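Local structure of sialidase B (Streptococcus pneumoniae serotype 4, 4XJW) at residues 464-468 with 532-536. The protein cleaves terminal sialic acid residues from oligosaccharides, glycoproteins and glycolipids, as a family 33 glycosidase that works as an intramolecular trans-sialidase. The protein carries 1 engineered substitution. Sequence-based numbering, arbitrary orientation.
Sequences NRLIF and DSGET
Arg465, just before strand 466-472, and Ile467, near its start, face the type I' turn Asp532-Glu535, with the CA atoms of Ile467 and Gly534 7.7 Å apart and no backbone hydrogen bond between the segments. Side chains therefore bridge the gap. Arginine suits the first position because it is long and carries several N-H groups: with CG anti to the backbone N (chi1 173°) the chain runs out to the turn, and a bend at chi3 sets its guanidinium edge against it. Arg465 NH1 donates to Ser533 O at 2.9 Å; the oxygen lies in the guanidinium plane, although NH1 itself stands above the carbonyl plane. Arg465 NH1 also reaches Glu535 OE2, again at 2.9 Å, on the anti lone pair, while Arg465 NH2 meets that oxygen at 3.0 Å nearly along its C-O bond. The salt bridge is thus an end-on fork closing on one carboxylate oxygen, the guanidinium and carboxylate planes 40° apart. Beside this polar grip, Ile467 CD1 packs on Gly534 CA at 4.0 Å. Glycine suits this place: its phi of 97° is at home in a type I' turn, and its bare CA lets the methyl come in close. Asp532 reaches across the turn to the residue after it, Asp532 OD1 accepting from Thr536 N at 2.9 Å; this is the aspartate of the Asp-box, here the fourth BNR repeat, in the hairpin loop between strands 526-530 and 541-542 of a propeller blade. Lys489 also pairs with Glu535 OE2, and Asp482 with Arg465 NE. Charges consequently alternate from Asp482 through Arg465 and Glu535 to Lys489, an arrangement that would favour their ionised forms and ties the Asp-box turn to the neighbouring blade.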
ATOM      1  N   ASN A 464      -1.652 -31.846  -2.209  1.00 15.57           N
ATOM      2  CA  ASN A 464      -2.707 -30.848  -2.074  1.00 14.83           C
ATOM      3  C   ASN A 464      -2.506 -29.938  -0.866  1.00 13.39           C
ATOM      4  O   ASN A 464      -3.410 -29.196  -0.476  1.00 13.59           O
ATOM      5  CB  ASN A 464      -4.081 -31.525  -2.012  1.00 15.40           C
ATOM      6  CG  ASN A 464      -4.492 -32.120  -3.344  1.00 16.06           C
ATOM      7  OD1 ASN A 464      -4.945 -33.274  -3.417  1.00 18.20           O
ATOM      8  ND2 ASN A 464      -4.332 -31.346  -4.411  1.00 15.89           N
ATOM      9  N   ARG A 465      -1.316 -29.992  -0.280  1.00 12.48           N
ATOM     10  CA  ARG A 465      -1.034 -29.236   0.932  1.00 10.74           C
ATOM     11  C   ARG A 465      -1.006 -27.732   0.682  1.00 11.35           C
ATOM     12  O   ARG A 465      -0.386 -27.260  -0.273  1.00 12.80           O
ATOM     13  CB  ARG A 465       0.291 -29.690   1.555  1.00 12.41           C
ATOM     14  CG  ARG A 465       0.734 -28.833   2.737  1.00 13.49           C
ATOM     15  CD  ARG A 465       1.730 -29.554   3.606  1.00 13.09           C
ATOM     16  NE  ARG A 465       1.074 -30.584   4.407  1.00 14.27           N
ATOM     17  CZ  ARG A 465       1.649 -31.207   5.431  1.00 18.67           C
ATOM     18  NH1 ARG A 465       2.890 -30.906   5.772  1.00 20.07           N
ATOM     19  NH2 ARG A 465       0.980 -32.125   6.114  1.00 17.72           N
ATOM     20  N   LEU A 466      -1.683 -26.993   1.557  1.00 12.46           N
ATOM     21  CA  LEU A 466      -1.618 -25.534   1.585  1.00 11.91           C
ATOM     22  C   LEU A 466      -0.921 -25.046   2.843  1.00 13.29           C
ATOM     23  O   LEU A 466      -1.161 -25.560   3.940  1.00 12.82           O
ATOM     24  CB  LEU A 466      -3.020 -24.950   1.568  1.00 11.62           C
ATOM     25  CG  LEU A 466      -3.898 -25.501   0.456  1.00 12.59           C
ATOM     26  CD1 LEU A 466      -5.308 -24.994   0.664  1.00 15.94           C
ATOM     27  CD2 LEU A 466      -3.355 -25.090  -0.916  1.00 12.89           C
ATOM     28  N   ILE A 467      -0.057 -24.048   2.693  1.00 10.29           N
ATOM     29  CA  ILE A 467       0.623 -23.464   3.848  1.00 10.62           C
ATOM     30  C   ILE A 467       0.536 -21.946   3.825  1.00 11.66           C
ATOM     31  O   ILE A 467       0.852 -21.308   2.811  1.00 10.47           O
ATOM     32  CB  ILE A 467       2.108 -23.855   3.919  1.00  9.58           C
ATOM     33  CG1 ILE A 467       2.280 -25.373   3.876  1.00 12.84           C
ATOM     34  CG2 ILE A 467       2.758 -23.270   5.206  1.00 12.68           C
ATOM     35  CD1 ILE A 467       3.725 -25.817   4.078  1.00 13.45           C
ATOM     36  N   PHE A 468       0.148 -21.367   4.958  1.00 11.77           N
ATOM     37  CA  PHE A 468       0.208 -19.917   5.140  1.00 11.03           C
ATOM     38  C   PHE A 468       1.151 -19.598   6.279  1.00 11.74           C
ATOM     39  O   PHE A 468       0.972 -20.099   7.388  1.00 12.79           O
ATOM     40  CB  PHE A 468      -1.171 -19.353   5.468  1.00 12.94           C
ATOM     41  CG  PHE A 468      -2.068 -19.195   4.270  1.00 12.99           C
ATOM     42  CD1 PHE A 468      -1.985 -18.057   3.474  1.00 12.31           C
ATOM     43  CD2 PHE A 468      -2.996 -20.173   3.956  1.00 14.94           C
ATOM     44  CE1 PHE A 468      -2.804 -17.899   2.377  1.00 11.57           C
ATOM     45  CE2 PHE A 468      -3.840 -20.024   2.858  1.00 13.60           C
ATOM     46  CZ  PHE A 468      -3.739 -18.879   2.073  1.00 12.46           C
ATOM     47  N   ASP A 532      10.444 -31.530   4.507  1.00 17.09           N
ATOM     48  CA  ASP A 532       9.350 -32.472   4.688  1.00 18.47           C
ATOM     49  C   ASP A 532       8.003 -31.783   4.522  1.00 18.03           C
ATOM     50  O   ASP A 532       7.062 -32.053   5.264  1.00 18.45           O
ATOM     51  CB  ASP A 532       9.437 -33.171   6.051  1.00 18.32           C
ATOM     52  CG  ASP A 532       9.551 -32.198   7.211  1.00 20.86           C
ATOM     53  OD1 ASP A 532       9.312 -30.984   7.022  1.00 18.12           O
ATOM     54  OD2 ASP A 532       9.873 -32.656   8.328  1.00 23.48           O
ATOM     55  N   SER A 533       7.932 -30.887   3.542  1.00 15.02           N
ATOM     56  CA  SER A 533       6.682 -30.209   3.200  1.00 16.55           C
ATOM     57  C   SER A 533       6.080 -29.394   4.353  1.00 15.49           C
ATOM     58  O   SER A 533       4.855 -29.291   4.486  1.00 15.20           O
ATOM     59  CB  SER A 533       5.669 -31.231   2.674  1.00 18.99           C
ATOM     60  OG  SER A 533       6.097 -31.764   1.432  1.00 17.91           O
ATOM     61  N   GLY A 534       6.939 -28.810   5.180  1.00 12.85           N
ATOM     62  CA  GLY A 534       6.474 -27.890   6.205  1.00 15.05           C
ATOM     63  C   GLY A 534       6.278 -28.474   7.594  1.00 15.64           C
ATOM     64  O   GLY A 534       5.970 -27.740   8.530  1.00 17.96           O
ATOM     65  N   GLU A 535       6.441 -29.788   7.742  1.00 15.46           N
ATOM     66  CA  GLU A 535       6.289 -30.408   9.058  1.00 16.34           C
ATOM     67  C   GLU A 535       7.302 -29.876  10.050  1.00 18.32           C
ATOM     68  O   GLU A 535       6.968 -29.564  11.194  1.00 19.56           O
ATOM     69  CB  GLU A 535       6.433 -31.925   8.971  1.00 15.99           C
ATOM     70  CG  GLU A 535       5.300 -32.615   8.210  1.00 16.64           C
ATOM     71  CD  GLU A 535       3.986 -32.545   8.959  1.00 28.46           C
ATOM     72  OE1 GLU A 535       3.969 -32.874  10.164  1.00 27.65           O
ATOM     73  OE2 GLU A 535       2.973 -32.148   8.358  1.00 22.81           O
ATOM     74  N   THR A 536       8.551 -29.797   9.611  1.00 14.41           N
ATOM     75  CA  THR A 536       9.646 -29.367  10.471  1.00 15.38           C
ATOM     76  C   THR A 536      10.552 -28.363   9.764  1.00 15.75           C
ATOM     77  O   THR A 536      10.591 -28.313   8.532  1.00 15.70           O
ATOM     78  CB  THR A 536      10.501 -30.571  10.984  1.00 16.68           C
ATOM     79  OG1 THR A 536      11.203 -31.172   9.895  1.00 16.08           O
ATOM     80  CG2 THR A 536       9.639 -31.614  11.680  1.00 20.81           C
TER